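Fibronectin-binding protein (Streptococcus pyogenes, PDB 5A0L) probably acts as a streptococcal surface adhesin whose N-terminal thioester domain carries an internal thioester that mediates covalent binding to the host. Local coordinates at residues A[101-106]-A[202-207]; A[113-118]-A[169-174]; A[123-128]-A[162-167]. All blocks are in the same frame, centred on the assembly; numbering follows the deposited sequence. Where two conformers were deposited one is given.

The three contacts are nested along the chain: interaction 3 falls inside the loop closed by interaction 2, itself inside that of interaction 1. Interactions 2 and 3 join helix 158-172 to helix 120-135 and to the loop before it; their centres are about 7 Å apart, and F114 O meets A167 CB at 3.4 Å. Interaction 1, centred about 5 Å from the centre of the chain, joins the barrel to helix 92-105 and touches interaction 2 where V102 CG2 lies 3.4 Å from L171 O. D173 of 169-174 binds a zinc ion, about 10 Å from the L125 side chain of interaction 3. Q128 NE2 hydrogen-bonds the backbone O of C49, the chain's single cysteine and so probably the one supplying the thioester sulfur.

Interaction 1: residues A[101-106]-A[202-207]; sequences NVIYNG and NLLSAE
A206 O and I103 O both accept a hydrogen bond from one water, which lies 2.8 Å from I103 O and 3.0 Å from A206 O. It joins two backbone carbonyls that could not bond each other, and no direct hydrogen bond crosses between 101-106 and 202-207. The rest is van der Waals packing of I103 on apolar carbons and carbonyl oxygens. With CG1 beside the backbone N (chi1 -67°), CG2 is anti to it and rests 3.4 Å from A206 O, also facing A206 CB. The other branch turns to the strand: CD1 meets L204 CD2 tip to tip at 4.0 Å. Between these two touches lies S205 O, buried by the contact and without a polar partner in the model. Behind I103, N101 O takes both N105 N and N105 ND2, the latter at 2.9 Å, from opposite faces of its carbonyl plane, tying the last turn of the helix. I103 thus plugs helix 92-105 against the barrel, where strand 203-205 runs antiparallel between strands 45-49 and 191-195. Y48 of strand 45-49 and I131 of helix 120-135 also touch the isoleucine, placing it where two helices meet the sheet.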
ATOM      1  N   ASN A 101      -1.259 -11.482   2.216  1.00 11.52           N
ATOM      2  CA  ASN A 101      -2.632 -11.749   1.884  1.00 11.09           C
ATOM      3  C   ASN A 101      -3.445 -10.474   1.707  1.00 10.61           C
ATOM      4  O   ASN A 101      -4.356 -10.436   0.861  1.00 11.73           O
ATOM      5  CB  ASN A 101      -3.265 -12.733   2.862  1.00 12.15           C
ATOM      6  CG  ASN A 101      -2.918 -14.173   2.540  1.00 14.46           C
ATOM      7  OD1 ASN A 101      -3.640 -14.836   1.772  1.00 15.16           O
ATOM      8  ND2 ASN A 101      -1.811 -14.669   3.086  1.00 14.03           N
ATOM      9  N   VAL A 102      -3.149  -9.420   2.468  1.00 10.93           N
ATOM     10  CA  VAL A 102      -3.787  -8.135   2.214  1.00 10.45           C
ATOM     11  C   VAL A 102      -3.521  -7.636   0.789  1.00 10.70           C
ATOM     12  O   VAL A 102      -4.435  -7.269   0.043  1.00 11.91           O
ATOM     13  CB  VAL A 102      -3.346  -7.065   3.232  1.00 11.24           C
ATOM     14  CG1 VAL A 102      -3.740  -5.666   2.782  1.00 12.17           C
ATOM     15  CG2 VAL A 102      -3.935  -7.384   4.593  1.00 13.40           C
ATOM     16  N   ILE A 103      -2.249  -7.650   0.393  1.00 10.72           N
ATOM     17  CA  ILE A 103      -1.891  -7.116  -0.921  1.00 11.26           C
ATOM     18  C   ILE A 103      -2.514  -7.986  -2.029  1.00 10.61           C
ATOM     19  O   ILE A 103      -3.023  -7.440  -3.017  1.00 11.94           O
ATOM     20  CB  ILE A 103      -0.364  -6.981  -1.071  1.00 10.78           C
ATOM     21  CG1 ILE A 103       0.197  -5.904  -0.130  1.00 11.91           C
ATOM     22  CG2 ILE A 103       0.043  -6.737  -2.490  1.00 11.94           C
ATOM     23  CD1 ILE A 103      -0.207  -4.513  -0.477  1.00 13.62           C
ATOM     24  N   TYR A 104      -2.444  -9.309  -1.892  1.00 11.00           N
ATOM     25  CA  TYR A 104      -2.946 -10.180  -2.934  1.00 11.35           C
ATOM     26  C   TYR A 104      -4.459  -9.988  -3.155  1.00 11.10           C
ATOM     27  O   TYR A 104      -4.961 -10.166  -4.279  1.00 12.31           O
ATOM     28  CB  TYR A 104      -2.620 -11.639  -2.576  1.00 12.38           C
ATOM     29  CG  TYR A 104      -2.857 -12.607  -3.703  1.00 13.03           C
ATOM     30  CD1 TYR A 104      -2.221 -12.440  -4.941  1.00 15.34           C
ATOM     31  CD2 TYR A 104      -3.682 -13.740  -3.528  1.00 14.95           C
ATOM     32  CE1 TYR A 104      -2.466 -13.316  -5.997  1.00 17.39           C
ATOM     33  CE2 TYR A 104      -3.890 -14.632  -4.576  1.00 16.31           C
ATOM     34  CZ  TYR A 104      -3.262 -14.436  -5.790  1.00 17.52           C
ATOM     35  OH  TYR A 104      -3.499 -15.273  -6.881  1.00 20.99           O
ATOM     36  N   ASN A 105      -5.161  -9.622  -2.086  1.00 10.91           N
ATOM     37  CA  ASN A 105      -6.591  -9.405  -2.126  1.00 11.19           C
ATOM     38  C   ASN A 105      -7.039  -7.979  -2.429  1.00 11.47           C
ATOM     39  O   ASN A 105      -8.212  -7.741  -2.714  1.00 12.40           O
ATOM     40  CB  ASN A 105      -7.240  -9.928  -0.860  1.00 11.20           C
ATOM     41  CG  ASN A 105      -7.350 -11.409  -0.906  1.00 12.79           C
ATOM     42  OD1 ASN A 105      -8.232 -11.928  -1.616  1.00 13.84           O
ATOM     43  ND2 ASN A 105      -6.413 -12.143  -0.283  1.00 12.76           N
ATOM     44  N   GLY A 106      -6.101  -7.036  -2.337  1.00 11.42           N
ATOM     45  CA  GLY A 106      -6.366  -5.620  -2.550  1.00 11.20           C
ATOM     46  C   GLY A 106      -6.012  -5.191  -3.967  1.00 12.02           C
ATOM     47  O   GLY A 106      -5.912  -5.993  -4.891  1.00 13.24           O
ATOM     48  N   ASN A 202       8.926   4.747   3.856  1.00 11.28           N
ATOM     49  CA  ASN A 202       9.278   3.529   3.156  1.00 11.14           C
ATOM     50  C   ASN A 202       7.985   3.030   2.447  1.00 10.30           C
ATOM     51  O   ASN A 202       6.887   3.300   2.928  1.00 11.42           O
ATOM     52  CB  ASN A 202       9.813   2.472   4.129  1.00 11.41           C
ATOM     53  CG  ASN A 202      11.026   2.942   4.872  1.00 11.95           C
ATOM     54  OD1 ASN A 202      11.929   3.540   4.309  1.00 12.99           O
ATOM     55  ND2 ASN A 202      11.068   2.620   6.137  1.00 16.07           N
ATOM     56  N   LEU A 203       8.196   2.327   1.331  1.00 10.38           N
ATOM     57  CA  LEU A 203       7.056   1.855   0.511  1.00 10.18           C
ATOM     58  C   LEU A 203       7.004   0.340   0.472  1.00 10.63           C
ATOM     59  O   LEU A 203       8.013  -0.329   0.616  1.00 11.76           O
ATOM     60  CB  LEU A 203       7.132   2.423  -0.934  1.00 10.93           C
ATOM     61  CG  LEU A 203       7.352   3.933  -1.045  1.00 11.72           C
ATOM     62  CD1 LEU A 203       7.505   4.360  -2.495  1.00 13.82           C
ATOM     63  CD2 LEU A 203       6.254   4.739  -0.347  1.00 13.93           C
ATOM     64  N   LEU A 204       5.805  -0.166   0.203  1.00 10.79           N
ATOM     65  CA  LEU A 204       5.557  -1.586   0.016  1.00 11.02           C
ATOM     66  C   LEU A 204       4.992  -1.756  -1.411  1.00 10.32           C
ATOM     67  O   LEU A 204       4.014  -1.093  -1.744  1.00 11.24           O
ATOM     68  CB  LEU A 204       4.551  -2.074   1.052  1.00 11.33           C
ATOM     69  CG  LEU A 204       4.065  -3.510   0.905  1.00 12.00           C
ATOM     70  CD1 LEU A 204       5.159  -4.522   1.150  1.00 13.29           C
ATOM     71  CD2 LEU A 204       2.902  -3.779   1.847  1.00 13.25           C
ATOM     72  N   SER A 205       5.566  -2.698  -2.169  1.00 10.97           N
ATOM     73  CA  SER A 205       5.028  -2.944  -3.512  1.00 11.34           C
ATOM     74  C   SER A 205       3.722  -3.718  -3.469  1.00 11.64           C
ATOM     75  O   SER A 205       3.403  -4.412  -2.510  1.00 13.18           O
ATOM     76  CB  SER A 205       6.049  -3.678  -4.353  1.00 12.59           C
ATOM     77  OG  SER A 205       6.318  -4.964  -3.877  1.00 14.32           O
ATOM     78  N   ALA A 206       2.964  -3.597  -4.563  1.00 11.89           N
ATOM     79  CA  ALA A 206       1.675  -4.281  -4.724  1.00 12.16           C
ATOM     80  C   ALA A 206       1.814  -5.561  -5.552  1.00 12.63           C
ATOM     81  O   ALA A 206       0.812  -6.231  -5.795  1.00 14.04           O
ATOM     82  CB  ALA A 206       0.657  -3.351  -5.364  1.00 14.38           C
ATOM     83  N   GLU A 207       3.028  -5.901  -5.942  1.00 12.90           N
ATOM     84  CA  GLU A 207       3.400  -7.115  -6.651  1.00 13.14           C
ATOM     85  C   GLU A 207       4.917  -7.255  -6.539  1.00 13.03           C
ATOM     86  O   GLU A 207       5.609  -6.313  -6.095  1.00 14.12           O
ATOM     87  CB  GLU A 207       2.992  -7.104  -8.118  1.00 15.69           C
ATOM     88  CG  GLU A 207       3.703  -6.082  -8.985  1.00 16.46           C
ATOM     89  CD  GLU A 207       3.396  -6.211 -10.467  1.00 18.53           C
ATOM     90  OE1 GLU A 207       3.322  -7.337 -11.014  1.00 23.74           O
ATOM     91  OE2 GLU A 207       3.306  -5.169 -11.076  1.00 24.35           O
TER
HETATM   92  O   HOH W   1      -2.170  -6.373  -5.431  1.00 15.61           O

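Interaction 2: residues A[113-118]-A[169-174]. With ZN (zinc ion), chain D.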
ATOM      1  N   GLY A 113     -11.862 -10.956  -5.449  1.00 12.56           N
ATOM      2  CA  GLY A 113     -12.941 -10.059  -5.814  1.00 13.57           C
ATOM      3  C   GLY A 113     -13.342  -9.046  -4.802  1.00 12.32           C
ATOM      4  O   GLY A 113     -14.332  -8.322  -4.985  1.00 13.81           O
ATOM      5  N   PHE A 114     -12.544  -8.913  -3.716  1.00 12.92           N
ATOM      6  CA  PHE A 114     -12.947  -7.937  -2.700  1.00 13.86           C
ATOM      7  C   PHE A 114     -13.086  -6.518  -3.240  1.00 14.05           C
ATOM      8  O   PHE A 114     -13.873  -5.727  -2.721  1.00 15.45           O
ATOM      9  CB  PHE A 114     -11.972  -7.842  -1.539  1.00 14.11           C
ATOM     10  CG  PHE A 114     -11.811  -9.096  -0.715  1.00 14.15           C
ATOM     11  CD1 PHE A 114     -12.574 -10.241  -0.898  1.00 16.65           C
ATOM     12  CD2 PHE A 114     -10.800  -9.116   0.249  1.00 15.27           C
ATOM     13  CE1 PHE A 114     -12.357 -11.363  -0.105  1.00 18.18           C
ATOM     14  CE2 PHE A 114     -10.577 -10.222   1.027  1.00 17.62           C
ATOM     15  CZ  PHE A 114     -11.345 -11.364   0.835  1.00 16.95           C
ATOM     16  N   MET A 115     -12.239  -6.204  -4.237  0.50 13.12           N
ATOM     17  CA  MET A 115     -12.165  -4.883  -4.886  0.50 14.05           C
ATOM     18  C   MET A 115     -13.200  -4.665  -5.990  0.50 13.35           C
ATOM     19  O   MET A 115     -13.267  -3.571  -6.542  0.50 14.83           O
ATOM     20  CB  MET A 115     -10.782  -4.623  -5.529  0.50 15.32           C
ATOM     21  CG  MET A 115      -9.551  -4.604  -4.620  0.50 16.82           C
ATOM     22  SD  MET A 115      -9.512  -3.354  -3.313  0.50 18.33           S
ATOM     23  CE  MET A 115     -10.244  -4.394  -2.054  0.50 15.40           C
ATOM     24  N   ASN A 116     -13.980  -5.697  -6.345  1.00 13.36           N
ATOM     25  CA  ASN A 116     -14.850  -5.600  -7.528  1.00 13.63           C
ATOM     26  C   ASN A 116     -15.749  -4.381  -7.448  1.00 15.17           C
ATOM     27  O   ASN A 116     -16.427  -4.149  -6.455  1.00 16.44           O
ATOM     28  CB  ASN A 116     -15.766  -6.802  -7.621  1.00 14.68           C
ATOM     29  CG  ASN A 116     -15.062  -8.075  -8.035  1.00 13.20           C
ATOM     30  OD1 ASN A 116     -13.894  -8.096  -8.459  1.00 13.35           O
ATOM     31  ND2 ASN A 116     -15.811  -9.192  -7.952  1.00 14.06           N
ATOM     32  N   GLY A 117     -15.741  -3.591  -8.521  1.00 16.46           N
ATOM     33  CA  GLY A 117     -16.610  -2.425  -8.619  1.00 20.07           C
ATOM     34  C   GLY A 117     -16.122  -1.171  -7.941  1.00 17.04           C
ATOM     35  O   GLY A 117     -16.766  -0.139  -8.028  1.00 19.16           O
ATOM     36  N   ILE A 118     -15.024  -1.270  -7.196  1.00 15.99           N
ATOM     37  CA  ILE A 118     -14.451  -0.105  -6.518  1.00 15.10           C
ATOM     38  C   ILE A 118     -13.525   0.615  -7.497  1.00 14.93           C
ATOM     39  O   ILE A 118     -12.657   0.006  -8.083  1.00 16.75           O
ATOM     40  CB  ILE A 118     -13.704  -0.522  -5.219  1.00 14.63           C
ATOM     41  CG1 ILE A 118     -14.643  -1.267  -4.282  1.00 15.24           C
ATOM     42  CG2 ILE A 118     -13.144   0.718  -4.558  1.00 13.91           C
ATOM     43  CD1 ILE A 118     -14.005  -1.764  -3.001  1.00 14.84           C
ATOM     44  N   LYS A 169     -13.186  -4.565   5.751  1.00 13.78           N
ATOM     45  CA  LYS A 169     -13.439  -5.559   6.780  1.00 14.90           C
ATOM     46  C   LYS A 169     -12.861  -6.925   6.387  1.00 15.26           C
ATOM     47  O   LYS A 169     -12.258  -7.615   7.210  1.00 16.12           O
ATOM     48  CB  LYS A 169     -14.932  -5.711   7.022  1.00 17.59           C
ATOM     49  CG  LYS A 169     -15.585  -4.525   7.671  1.00 19.91           C
ATOM     50  CD  LYS A 169     -17.087  -4.782   7.820  1.00 23.60           C
ATOM     51  CE  LYS A 169     -17.788  -3.553   8.303  1.00 27.97           C
ATOM     52  NZ  LYS A 169     -19.264  -3.750   8.278  1.00 33.26           N
ATOM     53  N   LYS A 170     -13.032  -7.311   5.121  1.00 14.23           N
ATOM     54  CA  LYS A 170     -12.514  -8.597   4.670  1.00 14.84           C
ATOM     55  C   LYS A 170     -10.991  -8.624   4.709  1.00 13.97           C
ATOM     56  O   LYS A 170     -10.368  -9.636   5.044  1.00 15.50           O
ATOM     57  CB  LYS A 170     -13.046  -8.946   3.276  1.00 17.37           C
ATOM     58  CG  LYS A 170     -14.567  -9.169   3.237  1.00 18.06           C
ATOM     59  CD  LYS A 170     -15.109  -9.408   1.827  1.00 21.88           C
ATOM     60  CE  LYS A 170     -16.637  -9.324   1.744  1.00 26.88           C
ATOM     61  NZ  LYS A 170     -16.976  -9.377   0.293  1.00 30.52           N
ATOM     62  N   LEU A 171     -10.367  -7.513   4.328  1.00 13.48           N
ATOM     63  CA  LEU A 171      -8.922  -7.429   4.264  1.00 12.72           C
ATOM     64  C   LEU A 171      -8.255  -7.548   5.624  1.00 12.96           C
ATOM     65  O   LEU A 171      -7.131  -8.048   5.683  1.00 13.86           O
ATOM     66  CB  LEU A 171      -8.448  -6.163   3.556  1.00 12.19           C
ATOM     67  CG  LEU A 171      -8.704  -6.059   2.055  1.00 12.91           C
ATOM     68  CD1 LEU A 171      -8.367  -4.654   1.566  1.00 14.44           C
ATOM     69  CD2 LEU A 171      -7.889  -7.086   1.280  1.00 13.76           C
ATOM     70  N   ILE A 172      -8.901  -7.041   6.679  1.00 12.90           N
ATOM     71  CA  ILE A 172      -8.278  -7.022   8.008  1.00 13.42           C
ATOM     72  C   ILE A 172      -8.731  -8.185   8.888  1.00 15.74           C
ATOM     73  O   ILE A 172      -8.321  -8.285  10.049  1.00 16.93           O
ATOM     74  CB  ILE A 172      -8.464  -5.665   8.723  1.00 14.19           C
ATOM     75  CG1 ILE A 172      -9.943  -5.378   9.037  1.00 15.63           C
ATOM     76  CG2 ILE A 172      -7.844  -4.542   7.897  1.00 14.65           C
ATOM     77  CD1 ILE A 172     -10.174  -4.116   9.854  1.00 18.42           C
ATOM     78  N   ASP A 173      -9.540  -9.104   8.358  1.00 14.83           N
ATOM     79  CA  ASP A 173      -9.942 -10.262   9.135  1.00 15.22           C
ATOM     80  C   ASP A 173      -8.730 -11.160   9.362  1.00 14.95           C
ATOM     81  O   ASP A 173      -7.994 -11.486   8.431  1.00 14.62           O
ATOM     82  CB  ASP A 173     -11.009 -11.020   8.353  1.00 16.76           C
ATOM     83  CG  ASP A 173     -11.690 -12.114   9.204  1.00 17.99           C
ATOM     84  OD1 ASP A 173     -11.017 -13.022   9.674  1.00 18.49           O
ATOM     85  OD2 ASP A 173     -12.918 -12.086   9.434  1.00 20.45           O
ATOM     86  N   PRO A 174      -8.545 -11.629  10.632  1.00 16.15           N
ATOM     87  CA  PRO A 174      -7.364 -12.452  10.899  1.00 16.58           C
ATOM     88  C   PRO A 174      -7.365 -13.806  10.210  1.00 14.57           C
ATOM     89  O   PRO A 174      -6.294 -14.402  10.038  1.00 17.21           O
ATOM     90  CB  PRO A 174      -7.383 -12.634  12.425  1.00 17.89           C
ATOM     91  CG  PRO A 174      -8.820 -12.459  12.783  1.00 20.44           C
ATOM     92  CD  PRO A 174      -9.331 -11.391  11.835  1.00 18.65           C
TER
HETATM   93 ZN    ZN D1272     -13.576 -13.521  10.628  0.75 20.03          ZN
HETATM   94  O   HOH W   2     -15.735  -6.943  -0.568  1.00 23.52           O
HETATM   95  O   HOH W   3     -13.491 -15.534   9.700  0.75 12.53           O
HETATM   96  O   HOH W   4     -15.485 -13.030  10.868  0.75 26.63           O
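Two overlapping beta turns, type I from G113 to N116 and type II from M115 to I118, carry F114 past helix 158-172, and the CA of F114 lies 7.4 Å from the CA of K170. The F114 ring presents one face to K170: CB sits 3.8 Å from the ring centroid and 18° off its normal, a CH-pi contact displaced toward the rim. Fully extended beyond CG, the lysine chain continues along the ring, and its CD lies 3.8 Å from F114 CD1. The ammonium end goes past the aromatic group to a water 2.9 Å from NZ, which in turn donates to F114 O. At the ring's edge and in its plane, L171 CD2 packs on F114 CD2 at 3.7 Å, so lysine and leucine grip the phenyl group on face and rim. M115 has two conformers, so the contact of its CE with L171 CD1 is less certain. Farther along 169-174, D173 OD2 binds a zinc ion at 2.0 Å along with two waters, while D173 OD1 accepts from N175 N. N105 of helix 92-105 touches both F114 and L171. This is helix-to-loop packing in the thioester domain: the connection from helix 92-105 to helix 120-135 is laid against a third helix, with an aromatic ring bedded on a lysine's methylene groups.

Interaction 3: residues A[123-128]-A[162-167]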
ATOM      1  N   ALA A 123      -9.994   1.971  -4.363  1.00 12.38           N
ATOM      2  CA  ALA A 123      -9.473   0.640  -4.081  1.00 12.05           C
ATOM      3  C   ALA A 123      -8.079   0.776  -3.465  1.00 12.51           C
ATOM      4  O   ALA A 123      -7.719   0.027  -2.525  1.00 12.22           O
ATOM      5  CB  ALA A 123      -9.454  -0.199  -5.330  1.00 13.19           C
ATOM      6  N   ILE A 124      -7.267   1.678  -4.011  1.00 12.15           N
ATOM      7  CA  ILE A 124      -5.949   1.983  -3.415  1.00 11.91           C
ATOM      8  C   ILE A 124      -6.163   2.480  -1.981  1.00 12.02           C
ATOM      9  O   ILE A 124      -5.458   2.050  -1.064  1.00 12.14           O
ATOM     10  CB  ILE A 124      -5.227   3.025  -4.290  1.00 11.96           C
ATOM     11  CG1 ILE A 124      -4.793   2.404  -5.616  1.00 14.51           C
ATOM     12  CG2 ILE A 124      -4.015   3.604  -3.564  1.00 12.38           C
ATOM     13  CD1 ILE A 124      -4.356   3.399  -6.662  1.00 15.87           C
ATOM     14  N   LEU A 125      -7.113   3.365  -1.775  1.00 11.84           N
ATOM     15  CA  LEU A 125      -7.356   3.923  -0.451  1.00 12.96           C
ATOM     16  C   LEU A 125      -7.745   2.839   0.553  1.00 12.67           C
ATOM     17  O   LEU A 125      -7.258   2.839   1.707  1.00 13.26           O
ATOM     18  CB  LEU A 125      -8.385   5.036  -0.532  1.00 14.98           C
ATOM     19  CG  LEU A 125      -8.733   5.771   0.735  1.00 15.97           C
ATOM     20  CD1 LEU A 125      -7.503   6.394   1.387  1.00 18.03           C
ATOM     21  CD2 LEU A 125      -9.783   6.849   0.371  1.00 18.25           C
ATOM     22  N   VAL A 126      -8.627   1.935   0.151  1.00 12.22           N
ATOM     23  CA  VAL A 126      -8.989   0.805   1.020  1.00 11.66           C
ATOM     24  C   VAL A 126      -7.772  -0.053   1.346  1.00 11.23           C
ATOM     25  O   VAL A 126      -7.523  -0.381   2.523  1.00 11.72           O
ATOM     26  CB  VAL A 126     -10.105  -0.032   0.387  1.00 12.16           C
ATOM     27  CG1 VAL A 126     -10.309  -1.347   1.118  1.00 13.30           C
ATOM     28  CG2 VAL A 126     -11.395   0.749   0.345  1.00 14.13           C
ATOM     29  N   THR A 127      -7.019  -0.423   0.337  1.00 10.83           N
ATOM     30  CA  THR A 127      -5.879  -1.298   0.535  1.00 10.95           C
ATOM     31  C   THR A 127      -4.849  -0.628   1.433  1.00 11.50           C
ATOM     32  O   THR A 127      -4.253  -1.265   2.310  1.00 11.37           O
ATOM     33  CB  THR A 127      -5.256  -1.706  -0.802  1.00 10.78           C
ATOM     34  OG1 THR A 127      -6.274  -2.268  -1.663  1.00 12.11           O
ATOM     35  CG2 THR A 127      -4.183  -2.726  -0.635  1.00 11.61           C
ATOM     36  N   GLN A 128      -4.649   0.665   1.218  1.00 10.64           N
ATOM     37  CA  GLN A 128      -3.702   1.448   2.019  1.00 11.09           C
ATOM     38  C   GLN A 128      -4.097   1.416   3.492  1.00 11.30           C
ATOM     39  O   GLN A 128      -3.227   1.308   4.379  1.00 11.66           O
ATOM     40  CB  GLN A 128      -3.690   2.888   1.496  1.00 10.80           C
ATOM     41  CG  GLN A 128      -2.733   3.815   2.265  1.00 11.27           C
ATOM     42  CD  GLN A 128      -1.303   3.412   2.095  1.00 11.18           C
ATOM     43  OE1 GLN A 128      -0.655   3.750   1.091  1.00 11.81           O
ATOM     44  NE2 GLN A 128      -0.786   2.633   3.059  1.00 11.53           N
ATOM     45  N   THR A 162     -20.128   1.928   0.491  1.00 20.86           N
ATOM     46  CA  THR A 162     -20.559   0.649   1.017  1.00 21.67           C
ATOM     47  C   THR A 162     -19.597  -0.466   0.557  1.00 19.16           C
ATOM     48  O   THR A 162     -19.187  -1.339   1.359  1.00 19.87           O
ATOM     49  CB  THR A 162     -22.007   0.368   0.593  1.00 27.67           C
ATOM     50  OG1 THR A 162     -22.848   1.409   1.112  1.00 36.23           O
ATOM     51  CG2 THR A 162     -22.478  -0.981   1.112  1.00 33.47           C
ATOM     52  N   LEU A 163     -19.225  -0.457  -0.720  1.00 18.15           N
ATOM     53  CA  LEU A 163     -18.260  -1.459  -1.213  1.00 17.43           C
ATOM     54  C   LEU A 163     -16.928  -1.347  -0.463  1.00 14.85           C
ATOM     55  O   LEU A 163     -16.304  -2.347  -0.107  1.00 15.60           O
ATOM     56  CB  LEU A 163     -17.993  -1.301  -2.724  1.00 16.64           C
ATOM     57  CG  LEU A 163     -19.161  -1.621  -3.674  1.00 18.31           C
ATOM     58  CD1 LEU A 163     -18.716  -1.292  -5.083  1.00 19.37           C
ATOM     59  CD2 LEU A 163     -19.624  -3.046  -3.530  1.00 21.04           C
ATOM     60  N   MET A 164     -16.464  -0.110  -0.283  1.00 14.34           N
ATOM     61  CA  MET A 164     -15.159   0.120   0.372  1.00 13.59           C
ATOM     62  C   MET A 164     -15.121  -0.405   1.807  1.00 13.37           C
ATOM     63  O   MET A 164     -14.145  -1.046   2.213  1.00 14.01           O
ATOM     64  CB  MET A 164     -14.860   1.620   0.371  1.00 14.64           C
ATOM     65  CG  MET A 164     -14.558   2.195  -1.040  1.00 15.00           C
ATOM     66  SD  MET A 164     -14.637   4.013  -1.082  1.00 15.94           S
ATOM     67  CE  MET A 164     -13.144   4.430  -0.155  1.00 14.79           C
ATOM     68  N   ARG A 165     -16.171  -0.125   2.564  1.00 14.29           N
ATOM     69  CA  ARG A 165     -16.227  -0.579   3.945  1.00 14.76           C
ATOM     70  C   ARG A 165     -16.237  -2.096   4.021  1.00 15.64           C
ATOM     71  O   ARG A 165     -15.518  -2.674   4.853  1.00 15.89           O
ATOM     72  CB  ARG A 165     -17.475  -0.033   4.627  1.00 15.65           C
ATOM     73  CG  ARG A 165     -17.465   1.459   4.810  1.00 15.68           C
ATOM     74  CD  ARG A 165     -18.842   1.988   5.207  1.00 16.84           C
ATOM     75  NE  ARG A 165     -18.845   3.422   5.469  1.00 17.11           N
ATOM     76  CZ  ARG A 165     -19.918   4.204   5.492  1.00 18.03           C
ATOM     77  NH1 ARG A 165     -21.118   3.702   5.289  1.00 20.80           N
ATOM     78  NH2 ARG A 165     -19.779   5.506   5.704  1.00 20.15           N
ATOM     79  N   GLU A 166     -17.024  -2.754   3.168  1.00 15.77           N
ATOM     80  CA  GLU A 166     -17.069  -4.198   3.213  1.00 15.98           C
ATOM     81  C   GLU A 166     -15.745  -4.824   2.820  1.00 14.93           C
ATOM     82  O   GLU A 166     -15.309  -5.833   3.401  1.00 16.25           O
ATOM     83  CB  GLU A 166     -18.255  -4.718   2.360  1.00 19.41           C
ATOM     84  CG  GLU A 166     -19.616  -4.327   2.935  1.00 24.33           C
ATOM     85  CD  GLU A 166     -19.765  -4.690   4.421  1.00 27.33           C
ATOM     86  OE1 GLU A 166     -19.656  -5.894   4.734  1.00 30.94           O
ATOM     87  OE2 GLU A 166     -19.978  -3.774   5.289  1.00 33.83           O
ATOM     88  N   ALA A 167     -15.083  -4.246   1.823  1.00 14.28           N
ATOM     89  CA  ALA A 167     -13.784  -4.738   1.393  1.00 13.93           C
ATOM     90  C   ALA A 167     -12.761  -4.615   2.526  1.00 13.38           C
ATOM     91  O   ALA A 167     -11.975  -5.533   2.764  1.00 14.02           O
ATOM     92  CB  ALA A 167     -13.304  -4.031   0.147  1.00 14.80           C
TER
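V126 holds CG1 anti to its own nitrogen (chi1 169°), which leaves CG2 beside that nitrogen and sets the two methyls against different parts of 162-167. CG2 takes M164, 3.6 Å from its CB and 3.7 Å from its CG, while CG1 lies near M164 O and reaches the CB of A167 at 4.1 Å. M164 is extended about CB-CG and then bends at its thioether (chi3 71°). The bend swings CE back toward helix 120-135, where it meets V126 CG2 at 4.1 Å and L125 CD2 at 4.2 Å. The methionine therefore lies across the valine, with its root and its terminal methyl both on the same branch, and L125 meets only that terminal methyl. A167 offers its CB methyl to the other valine branch. The axes of these short segments approach to 9.8 Å and run in nearly the same direction, 28° apart. V126 and M164 have the nearest CA atoms of the pair. V126 also touches L168 and L171, so its contacts on helix 158-172 extend over about two turns, and L125 also touches W147. Polar groups of both helices find their partners away from the interface. T127 OG1 donates to A123 O at 2.8 Å, R165 forms a salt bridge with E148, and E166 pairs with K169. Q128, directed to the barrel, bonds the backbone oxygen of C49. No hydrogen bond or charge pair crosses between 123-128 and 162-167. What joins the two helices here is thus aliphatic and thioether packing alone, consistent with hydrophobic burial and close fit setting their spacing, while direction-giving bonds are left to each helix and its other neighbours.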